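Local atomic coordinates of SusD-like protein BACOVA_02651 (Bacteroides ovatus, PDB entry 5E75), a protein that binds polysaccharide at the bacterial cell surface and probably captures xyloglucan before its transport into the periplasm for degradation. Residues D287-E293 with R409-V413; R30-N36 with W256-L262; F268-V272 with G320-K324. All coordinates share one frame; numbering follows the deposited sequence. Where two conformers were deposited one is given.

Contact 1 of 3, residues D287-E293 with R409-V413; sequences DMLQQYE and RERRV
R409 CG stands anti to the backbone N (chi1 -172°) and the chain stays extended as far as NE, which sets the guanidinium at Q291 O, at the C-terminal end of the other helix; R412 is instead bent at chi3 (67°), bringing its end round to D287. R409 NE gives a good hydrogen bond to Q291 O at 2.8 Å, with the oxygen close to the guanidinium plane, while NH2 adds weak bonds to Q290 O and Q291 O. This cationic group would be expected to interact favourably with the helix end. R412 grips D287 end-on in a salt bridge: NH1 bonds to OD1 at 2.9 Å, nearly straight, and NH2 to OD2 at 2.8 Å, coming from above the carboxylate plane. Over one face of the same guanidinium lies Q291 CG, the amide stacked nearly parallel on it. Deeper in, V413 CG1 sits over a face of the Y292 ring, 4.0 Å from its centroid, and M288 CE packs 4.1 Å from that same methyl. One water bridges Y292 OH and V413 O. The segments of helices 286-291 and 404-415 cross at -107°, their axes 9.8 Å apart. Helix 297-303 touches Y292 and V413, helix 421-431 packs on R411 and R412, and helix 360-372 lies against E410 and R411.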
loop_
_atom_site.group_PDB
_atom_site.type_symbol
_atom_site.label_atom_id
_atom_site.label_comp_id
_atom_site.label_asym_id
_atom_site.label_seq_id
_atom_site.Cartn_x
_atom_site.Cartn_y
_atom_site.Cartn_z
ATOM N N ASP A 287 13.653 5.128 12.352
ATOM C CA ASP A 287 12.494 6.014 12.393
ATOM C C ASP A 287 11.180 5.229 12.493
ATOM O O ASP A 287 10.346 5.501 13.364
ATOM C CB ASP A 287 12.566 6.924 11.149
ATOM C CG ASP A 287 11.220 7.498 10.705
ATOM O OD1 ASP A 287 10.484 8.081 11.521
ATOM O OD2 ASP A 287 10.927 7.367 9.498
ATOM N N MET A 288 10.984 4.249 11.617
ATOM C CA MET A 288 9.760 3.453 11.644
ATOM C C MET A 288 9.581 2.720 12.975
ATOM O O MET A 288 8.501 2.736 13.581
ATOM C CB MET A 288 9.787 2.449 10.512
ATOM C CG MET A 288 8.539 1.578 10.436
ATOM S SD MET A 288 7.072 2.524 9.948
ATOM C CE MET A 288 5.975 2.274 11.338
ATOM N N LEU A 289 10.655 2.093 13.461
ATOM C CA LEU A 289 10.572 1.366 14.723
ATOM C C LEU A 289 10.192 2.294 15.872
ATOM O O LEU A 289 9.461 1.899 16.782
ATOM C CB LEU A 289 11.873 0.619 15.029
ATOM C CG LEU A 289 12.128 -0.587 14.138
ATOM C CD1 LEU A 289 13.580 -1.027 14.284
ATOM C CD2 LEU A 289 11.180 -1.723 14.460
ATOM N N GLN A 290 10.665 3.532 15.832
ATOM C CA GLN A 290 10.343 4.478 16.894
ATOM C C GLN A 290 8.897 4.945 16.846
ATOM O O GLN A 290 8.398 5.545 17.796
ATOM C CB GLN A 290 11.278 5.687 16.833
ATOM C CG GLN A 290 12.695 5.358 17.235
ATOM C CD GLN A 290 13.673 6.477 16.926
ATOM O OE1 GLN A 290 13.407 7.338 16.084
ATOM N NE2 GLN A 290 14.831 6.444 17.585
ATOM N N GLN A 291 8.201 4.702 15.740
ATOM C CA GLN A 291 6.793 5.088 15.653
ATOM C C GLN A 291 5.916 4.223 16.551
ATOM O O GLN A 291 4.865 4.675 17.021
ATOM C CB GLN A 291 6.254 5.008 14.213
ATOM C CG GLN A 291 6.990 5.879 13.213
ATOM C CD GLN A 291 7.119 7.303 13.660
ATOM O OE1 GLN A 291 8.226 7.804 13.888
ATOM N NE2 GLN A 291 6.003 7.964 13.810
ATOM N N TYR A 292 6.305 2.974 16.779
ATOM C CA TYR A 292 5.505 2.117 17.643
ATOM C C TYR A 292 5.614 2.580 19.089
ATOM O O TYR A 292 6.701 2.635 19.664
ATOM C CB TYR A 292 5.934 0.651 17.530
ATOM C CG TYR A 292 5.843 0.119 16.117
ATOM C CD1 TYR A 292 4.632 -0.306 15.581
ATOM C CD2 TYR A 292 6.970 0.073 15.310
ATOM C CE1 TYR A 292 4.543 -0.766 14.264
ATOM C CE2 TYR A 292 6.892 -0.377 13.993
ATOM C CZ TYR A 292 5.683 -0.802 13.489
ATOM O OH TYR A 292 5.615 -1.242 12.183
ATOM N N GLU A 293 4.473 2.892 19.679
ATOM C CA GLU A 293 4.438 3.194 21.104
ATOM C C GLU A 293 4.864 1.956 21.873
ATOM O O GLU A 293 4.743 0.836 21.392
ATOM C CB GLU A 293 3.033 3.656 21.485
ATOM C CG GLU A 293 2.688 4.987 20.796
ATOM C CD GLU A 293 1.251 5.439 20.964
ATOM O OE1 GLU A 293 0.615 5.067 21.962
ATOM O OE2 GLU A 293 0.757 6.174 20.076
ATOM N N ARG A 409 1.095 9.231 12.606
ATOM C CA ARG A 409 1.766 8.168 13.328
ATOM C C ARG A 409 0.934 6.907 13.300
ATOM O O ARG A 409 1.461 5.824 13.092
ATOM C CB ARG A 409 2.033 8.593 14.780
ATOM C CG ARG A 409 2.900 7.625 15.574
ATOM C CD ARG A 409 3.181 8.161 16.964
ATOM N NE ARG A 409 4.192 7.351 17.616
ATOM C CZ ARG A 409 4.795 7.642 18.762
ATOM N NH1 ARG A 409 4.486 8.740 19.423
ATOM N NH2 ARG A 409 5.720 6.826 19.229
ATOM N N GLU A 410 -0.368 7.052 13.504
ATOM C CA GLU A 410 -1.263 5.914 13.576
ATOM C C GLU A 410 -1.302 5.174 12.246
ATOM O O GLU A 410 -1.278 3.940 12.215
ATOM C CB GLU A 410 -2.681 6.325 14.002
ATOM C CG GLU A 410 -3.493 5.157 14.577
ATOM C CD GLU A 410 -2.903 4.603 15.861
ATOM O OE1 GLU A 410 -2.214 5.368 16.589
ATOM O OE2 GLU A 410 -3.134 3.412 16.146
ATOM N N ARG A 411 -1.348 5.915 11.137
ATOM C CA ARG A 411 -1.344 5.268 9.836
ATOM C C ARG A 411 -0.025 4.544 9.582
ATOM O O ARG A 411 -0.024 3.420 9.072
ATOM C CB ARG A 411 -1.648 6.269 8.722
ATOM C CG ARG A 411 -3.089 6.740 8.719
ATOM C CD ARG A 411 -3.389 7.630 7.521
ATOM N NE ARG A 411 -3.397 6.855 6.294
ATOM C CZ ARG A 411 -4.449 6.208 5.801
ATOM N NH1 ARG A 411 -5.649 6.303 6.344
ATOM N NH2 ARG A 411 -4.322 5.489 4.690
ATOM N N ARG A 412 1.103 5.156 9.916
ATOM C CA ARG A 412 2.383 4.490 9.695
ATOM C C ARG A 412 2.434 3.140 10.393
ATOM O O ARG A 412 2.861 2.146 9.784
ATOM C CB ARG A 412 3.559 5.374 10.133
ATOM C CG ARG A 412 3.805 6.563 9.221
ATOM C CD ARG A 412 5.071 7.336 9.558
ATOM N NE ARG A 412 6.257 6.523 9.290
ATOM C CZ ARG A 412 7.493 6.808 9.702
ATOM N NH1 ARG A 412 7.758 7.901 10.419
ATOM N NH2 ARG A 412 8.480 5.968 9.415
ATOM N N VAL A 413 2.018 3.087 11.666
ATOM C CA VAL A 413 2.090 1.849 12.417
ATOM C C VAL A 413 0.994 0.850 12.032
ATOM O O VAL A 413 1.217 -0.351 12.092
ATOM C CB VAL A 413 2.121 2.049 13.973
ATOM C CG1 VAL A 413 3.340 2.843 14.420
ATOM C CG2 VAL A 413 0.899 2.717 14.486
HETATM O O HOH W 1 3.277 -1.672 11.039
HETATM O O HOH W 2 0.752 5.202 17.220
#

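Contact 2 of 3, residues R30-N36 with W256-L262; sequences RAWFDYN and WYECNTL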
loop_
_atom_site.group_PDB
_atom_site.type_symbol
_atom_site.label_atom_id
_atom_site.label_comp_id
_atom_site.label_asym_id
_atom_site.label_seq_id
_atom_site.Cartn_x
_atom_site.Cartn_y
_atom_site.Cartn_z
ATOM N N ARG A 30 -3.074 -11.143 -12.425
ATOM C CA ARG A 30 -2.250 -10.936 -13.601
ATOM C C ARG A 30 -2.063 -9.453 -13.945
ATOM O O ARG A 30 -0.966 -9.017 -14.294
ATOM C CB ARG A 30 -2.876 -11.690 -14.783
ATOM C CG ARG A 30 -2.108 -11.589 -16.068
ATOM C CD ARG A 30 -2.735 -12.487 -17.129
ATOM N NE ARG A 30 -1.953 -12.464 -18.358
ATOM C CZ ARG A 30 -2.054 -13.361 -19.334
ATOM N NH1 ARG A 30 -2.908 -14.372 -19.235
ATOM N NH2 ARG A 30 -1.289 -13.244 -20.413
ATOM N N ALA A 31 -3.137 -8.676 -13.859
ATOM C CA ALA A 31 -3.066 -7.260 -14.178
ATOM C C ALA A 31 -2.034 -6.497 -13.345
ATOM O O ALA A 31 -1.372 -5.601 -13.861
ATOM C CB ALA A 31 -4.420 -6.635 -14.007
ATOM N N TRP A 32 -1.893 -6.898 -12.081
ATOM C CA TRP A 32 -1.041 -6.211 -11.101
ATOM C C TRP A 32 0.368 -6.791 -11.016
ATOM O O TRP A 32 1.232 -6.238 -10.327
ATOM C CB TRP A 32 -1.695 -6.304 -9.718
ATOM C CG TRP A 32 -2.957 -5.512 -9.592
ATOM C CD1 TRP A 32 -4.230 -5.987 -9.724
ATOM C CD2 TRP A 32 -3.077 -4.108 -9.321
ATOM N NE1 TRP A 32 -5.138 -4.958 -9.583
ATOM C CE2 TRP A 32 -4.456 -3.797 -9.319
ATOM C CE3 TRP A 32 -2.153 -3.083 -9.104
ATOM C CZ2 TRP A 32 -4.928 -2.495 -9.102
ATOM C CZ3 TRP A 32 -2.624 -1.803 -8.883
ATOM C CH2 TRP A 32 -3.996 -1.522 -8.871
ATOM N N PHE A 33 0.615 -7.883 -11.720
ATOM C CA PHE A 33 1.835 -8.655 -11.529
ATOM C C PHE A 33 3.122 -7.832 -11.732
ATOM O O PHE A 33 4.054 -7.954 -10.929
ATOM C CB PHE A 33 1.829 -9.895 -12.442
ATOM C CG PHE A 33 3.030 -10.777 -12.256
ATOM C CD1 PHE A 33 3.063 -11.740 -11.255
ATOM C CD2 PHE A 33 4.125 -10.633 -13.079
ATOM C CE1 PHE A 33 4.179 -12.534 -11.079
ATOM C CE2 PHE A 33 5.247 -11.431 -12.900
ATOM C CZ PHE A 33 5.264 -12.378 -11.902
ATOM N N ASP A 34 3.199 -7.000 -12.765
ATOM C CA ASP A 34 4.447 -6.287 -13.050
ATOM C C ASP A 34 4.780 -5.319 -11.924
ATOM O O ASP A 34 5.938 -4.990 -11.722
ATOM C CB ASP A 34 4.419 -5.505 -14.376
ATOM C CG ASP A 34 4.561 -6.386 -15.592
ATOM O OD1 ASP A 34 4.741 -7.610 -15.431
ATOM O OD2 ASP A 34 4.504 -5.828 -16.715
ATOM N N TYR A 35 3.760 -4.833 -11.221
ATOM C CA TYR A 35 3.971 -3.951 -10.068
ATOM C C TYR A 35 4.320 -4.756 -8.822
ATOM O O TYR A 35 5.328 -4.474 -8.171
ATOM C CB TYR A 35 2.708 -3.119 -9.839
ATOM C CG TYR A 35 2.648 -2.298 -8.561
ATOM C CD1 TYR A 35 3.611 -1.339 -8.274
ATOM C CD2 TYR A 35 1.595 -2.455 -7.664
ATOM C CE1 TYR A 35 3.528 -0.568 -7.123
ATOM C CE2 TYR A 35 1.521 -1.692 -6.506
ATOM C CZ TYR A 35 2.487 -0.751 -6.252
ATOM O OH TYR A 35 2.434 0.035 -5.106
ATOM N N ASN A 36 3.513 -5.762 -8.512
ATOM C CA ASN A 36 3.739 -6.569 -7.322
ATOM C C ASN A 36 5.053 -7.323 -7.343
ATOM O O ASN A 36 5.613 -7.601 -6.288
ATOM C CB ASN A 36 2.582 -7.556 -7.098
ATOM C CG ASN A 36 2.599 -8.154 -5.719
ATOM O OD1 ASN A 36 2.178 -7.493 -4.751
ATOM N ND2 ASN A 36 3.102 -9.381 -5.589
ATOM N N TRP A 256 2.777 -18.523 -13.513
ATOM C CA TRP A 256 3.791 -17.617 -12.987
ATOM C C TRP A 256 3.264 -16.185 -12.804
ATOM O O TRP A 256 3.587 -15.526 -11.825
ATOM C CB TRP A 256 5.032 -17.601 -13.885
ATOM C CG TRP A 256 4.764 -17.161 -15.294
ATOM C CD1 TRP A 256 4.381 -17.951 -16.341
ATOM C CD2 TRP A 256 4.865 -15.828 -15.811
ATOM N NE1 TRP A 256 4.233 -17.190 -17.477
ATOM C CE2 TRP A 256 4.526 -15.884 -17.179
ATOM C CE3 TRP A 256 5.207 -14.592 -15.251
ATOM C CZ2 TRP A 256 4.517 -14.752 -17.994
ATOM C CZ3 TRP A 256 5.198 -13.469 -16.063
ATOM C CH2 TRP A 256 4.855 -13.558 -17.420
ATOM N N TYR A 257 2.455 -15.710 -13.744
ATOM C CA TYR A 257 1.929 -14.339 -13.690
ATOM C C TYR A 257 0.763 -14.193 -12.706
ATOM O O TYR A 257 0.182 -13.111 -12.586
ATOM C CB TYR A 257 1.486 -13.894 -15.090
ATOM C CG TYR A 257 0.534 -14.854 -15.763
ATOM C CD1 TYR A 257 -0.791 -14.959 -15.353
ATOM C CD2 TYR A 257 0.957 -15.653 -16.817
ATOM C CE1 TYR A 257 -1.662 -15.844 -15.968
ATOM C CE2 TYR A 257 0.092 -16.532 -17.438
ATOM C CZ TYR A 257 -1.214 -16.621 -17.008
ATOM O OH TYR A 257 -2.079 -17.495 -17.621
ATOM N N GLU A 258 0.427 -15.276 -12.013
ATOM C CA GLU A 258 -0.643 -15.304 -11.020
ATOM C C GLU A 258 -0.107 -15.461 -9.604
ATOM O O GLU A 258 -0.872 -15.605 -8.669
ATOM C CB GLU A 258 -1.569 -16.495 -11.272
ATOM C CG GLU A 258 -2.380 -16.430 -12.536
ATOM C CD GLU A 258 -3.304 -17.627 -12.659
ATOM O OE1 GLU A 258 -2.819 -18.770 -12.496
ATOM O OE2 GLU A 258 -4.512 -17.426 -12.900
ATOM N N CYS A 259 1.207 -15.465 -9.441
ATOM C CA CYS A 259 1.807 -15.682 -8.124
ATOM C C CYS A 259 2.338 -14.417 -7.498
ATOM O O CYS A 259 2.710 -13.481 -8.206
ATOM C CB CYS A 259 3.011 -16.621 -8.241
ATOM S SG CYS A 259 2.664 -18.309 -8.686
ATOM N N ASN A 260 2.366 -14.422 -6.167
ATOM C CA ASN A 260 2.970 -13.373 -5.367
ATOM C C ASN A 260 4.452 -13.703 -5.248
ATOM O O ASN A 260 4.828 -14.575 -4.460
ATOM C CB ASN A 260 2.339 -13.351 -3.986
ATOM C CG ASN A 260 2.874 -12.228 -3.138
ATOM O OD1 ASN A 260 3.848 -11.569 -3.521
ATOM N ND2 ASN A 260 2.248 -12.002 -1.993
ATOM N N THR A 261 5.293 -13.021 -6.022
ATOM C CA THR A 261 6.695 -13.405 -6.116
ATOM C C THR A 261 7.630 -12.740 -5.102
ATOM O O THR A 261 8.848 -12.877 -5.216
ATOM C CB THR A 261 7.248 -13.174 -7.540
ATOM O OG1 THR A 261 7.097 -11.806 -7.915
ATOM C CG2 THR A 261 6.514 -14.013 -8.517
ATOM N N LEU A 262 7.075 -12.088 -4.088
ATOM C CA LEU A 262 7.864 -11.284 -3.150
ATOM C C LEU A 262 8.528 -12.065 -2.022
ATOM O O LEU A 262 9.361 -11.490 -1.327
ATOM C CB LEU A 262 6.980 -10.215 -2.530
ATOM C CG LEU A 262 6.531 -9.087 -3.469
ATOM C CD1 LEU A 262 5.536 -8.183 -2.745
ATOM C CD2 LEU A 262 7.726 -8.302 -4.021
HETATM O O HOH W 3 3.990 -11.025 -7.915
#
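F33 is the centre of the tight part of this contact, its ring pushed into the turn of W256-L262. With CG anti to the backbone N (chi1 -177°), the ring leaves its helix pointing toward W256-L262. Y257 CA lies over one face, 3.9 Å from the ring centroid in a CH-pi contact, and C259 O meets the ring edge in its plane. F33 CE1 also comes within 3.1 Å of W256 O, a close approach for a carbon. From the solvent-exposed side W256 turns the edge of its indole toward the face of F33 in an offset edge-to-face pair, planes at 84°. Y257 O is buried here without a hydrogen-bonding partner, though R30 CA makes a CA-H...O contact with it at 3.4 Å.

Further along, N36 binds through its amide. ND2 donates to N260 OD1 at 3.1 Å, reaching it from above the carbonyl plane, and also to a water that bridges to C259 O and T261 N. N36 OD1 is taken by T355, and N260 ND2 by L353 O, so both amides are held at each end. L262 CD2 closes against N36 O at 3.2 Å.

The looser, solvent-facing side is at R30. Its extended chain runs along Y257, and the guanidinium lies on one ring face, CZ 4.2 Å from the centroid and planes 30° apart, a cation-pi stack on an exposed arginine. The whole arrangement is a helix-against-loop packing, with the F33 ring packed into the loop and an asparagine-asparagine hydrogen bond, that joins the N-terminal helical region of this SusD-family protein to the loop between strand 244-248 and helix 263-266.

Contact 3 of 3, residues F268-V272 with G320-K324; sequences FSTEV and GYTYK
Y321 and V272 mark the nearest backbone approach, 7.9 Å between their CA atoms, where the loop with its short 3-10 turn at 270-271 faces strand 321-322; the direct contacts are between side chains. The Y321 hydroxyl makes the one direct hydrogen bond across the contact. It donates to E271 OE2 at 2.6 Å, arriving on the anti side of the carboxylate and 28° out of its plane. E271 CG stands between the backbone N and the carbonyl carbon (chi1 74°) with the chain extended beyond it, which takes the carboxylate to Y321 OH. Within the same segment S269 OG donates to E271 OE1 and accepts from E271 N in an ST turn. A water carries OE2 across to K324 N. V272 CG1 lies over one face of the Y321 ring, 3.6 Å from its centroid, in a CH-pi contact. Y321 OH also lies in plane at the edge of the F268 ring, 3.5 Å from CZ. Y323 turns its own edge toward the face of F268 in an offset edge-to-face pair with planes at 80°; its hydroxyl bonds to A327 N. Strand 321-322 pairs antiparallel with strand 310-311, P329 touches both F268 and Y323, and loop 268-272 follows helix 263-266.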
loop_
_atom_site.group_PDB
_atom_site.type_symbol
_atom_site.label_atom_id
_atom_site.label_comp_id
_atom_site.label_asym_id
_atom_site.label_seq_id
_atom_site.Cartn_x
_atom_site.Cartn_y
_atom_site.Cartn_z
ATOM N N PHE A 268 14.322 -12.822 5.446
ATOM C CA PHE A 268 15.742 -12.587 5.726
ATOM C C PHE A 268 16.553 -13.874 5.906
ATOM O O PHE A 268 17.785 -13.849 5.788
ATOM C CB PHE A 268 15.908 -11.713 6.984
ATOM C CG PHE A 268 15.771 -12.462 8.280
ATOM C CD1 PHE A 268 14.526 -12.805 8.785
ATOM C CD2 PHE A 268 16.896 -12.811 9.007
ATOM C CE1 PHE A 268 14.409 -13.484 9.995
ATOM C CE2 PHE A 268 16.782 -13.489 10.206
ATOM C CZ PHE A 268 15.536 -13.829 10.698
ATOM N N SER A 269 15.873 -14.974 6.195
ATOM C CA SER A 269 16.551 -16.224 6.530
ATOM C C SER A 269 15.661 -17.434 6.326
ATOM O O SER A 269 14.454 -17.387 6.584
ATOM C CB SER A 269 16.980 -16.207 7.986
ATOM O OG SER A 269 17.455 -17.500 8.365
ATOM N N THR A 270 16.267 -18.536 5.897
ATOM C CA THR A 270 15.540 -19.786 5.754
ATOM C C THR A 270 14.951 -20.278 7.070
ATOM O O THR A 270 14.059 -21.127 7.070
ATOM C CB THR A 270 16.431 -20.890 5.170
ATOM O OG1 THR A 270 17.572 -21.075 6.029
ATOM C CG2 THR A 270 16.901 -20.513 3.797
ATOM N N GLU A 271 15.409 -19.733 8.191
ATOM C CA GLU A 271 14.860 -20.128 9.477
ATOM C C GLU A 271 13.391 -19.715 9.650
ATOM O O GLU A 271 12.708 -20.252 10.523
ATOM C CB GLU A 271 15.714 -19.568 10.616
ATOM C CG GLU A 271 15.569 -18.075 10.865
ATOM C CD GLU A 271 16.769 -17.461 11.593
ATOM O OE1 GLU A 271 17.892 -17.488 11.035
ATOM O OE2 GLU A 271 16.602 -16.943 12.718
ATOM N N VAL A 272 12.915 -18.772 8.829
ATOM C CA VAL A 272 11.505 -18.354 8.871
ATOM C C VAL A 272 10.760 -18.651 7.570
ATOM O O VAL A 272 9.677 -18.123 7.337
ATOM C CB VAL A 272 11.340 -16.855 9.268
ATOM C CG1 VAL A 272 11.851 -16.647 10.692
ATOM C CG2 VAL A 272 12.044 -15.925 8.278
ATOM N N GLY A 320 7.187 -22.966 17.764
ATOM C CA GLY A 320 7.202 -21.529 17.561
ATOM C C GLY A 320 8.610 -21.030 17.303
ATOM O O GLY A 320 9.571 -21.791 17.375
ATOM N N TYR A 321 8.728 -19.743 16.998
ATOM C CA TYR A 321 9.981 -19.129 16.592
ATOM C C TYR A 321 10.294 -17.895 17.423
ATOM O O TYR A 321 9.435 -17.025 17.624
ATOM C CB TYR A 321 9.909 -18.697 15.116
ATOM C CG TYR A 321 11.112 -17.906 14.649
ATOM C CD1 TYR A 321 12.309 -18.531 14.363
ATOM C CD2 TYR A 321 11.054 -16.533 14.512
ATOM C CE1 TYR A 321 13.409 -17.801 13.954
ATOM C CE2 TYR A 321 12.131 -15.809 14.102
ATOM C CZ TYR A 321 13.315 -16.432 13.828
ATOM O OH TYR A 321 14.388 -15.681 13.420
ATOM N N THR A 322 11.537 -17.810 17.889
ATOM C CA THR A 322 12.043 -16.628 18.551
ATOM C C THR A 322 13.148 -16.039 17.691
ATOM O O THR A 322 14.100 -16.725 17.337
ATOM C CB THR A 322 12.637 -16.975 19.924
ATOM O OG1 THR A 322 11.619 -17.545 20.750
ATOM C CG2 THR A 322 13.188 -15.747 20.600
ATOM N N TYR A 323 13.034 -14.755 17.362
ATOM C CA TYR A 323 14.101 -14.075 16.647
ATOM C C TYR A 323 15.240 -13.764 17.608
ATOM O O TYR A 323 15.032 -13.118 18.631
ATOM C CB TYR A 323 13.580 -12.779 16.012
ATOM C CG TYR A 323 14.659 -11.956 15.345
ATOM C CD1 TYR A 323 15.270 -12.391 14.179
ATOM C CD2 TYR A 323 15.057 -10.739 15.872
ATOM C CE1 TYR A 323 16.272 -11.634 13.573
ATOM C CE2 TYR A 323 16.024 -9.977 15.265
ATOM C CZ TYR A 323 16.638 -10.424 14.120
ATOM O OH TYR A 323 17.616 -9.668 13.532
ATOM N N LYS A 324 16.442 -14.210 17.264
ATOM C CA LYS A 324 17.589 -14.081 18.171
ATOM C C LYS A 324 18.687 -13.193 17.606
ATOM O O LYS A 324 19.759 -13.054 18.211
ATOM C CB LYS A 324 18.147 -15.469 18.504
ATOM C CG LYS A 324 17.150 -16.287 19.298
ATOM C CD LYS A 324 17.601 -17.717 19.490
ATOM C CE LYS A 324 16.556 -18.505 20.257
ATOM N NZ LYS A 324 17.016 -19.883 20.569
HETATM O O HOH W 4 17.602 -15.629 14.820
#

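How the contacts relate
The three contacts are separate, with no atoms touching. The centres of contacts 1 and 2 lie about 16 and 15 Å from the centre of the chain, on opposite sides of it, that of contact 3 about 25 Å. Contacts 1 and 2 are partly buried; contact 3, though farthest out, is made largely by buried residues, with exposed E271 at its edge. Contacts 1 and 3 interleave along the chain. Contact 1 is helix on helix, contact 2 helix on loop and contact 3 loop on a short strand. Their chemistry differs accordingly: arginine bonds beside an apolar patch in the first; aromatic packing, amide bonds and a cation-pi stack in the second; a carboxylate-tyrosine bond with aromatic neighbours in the smaller third.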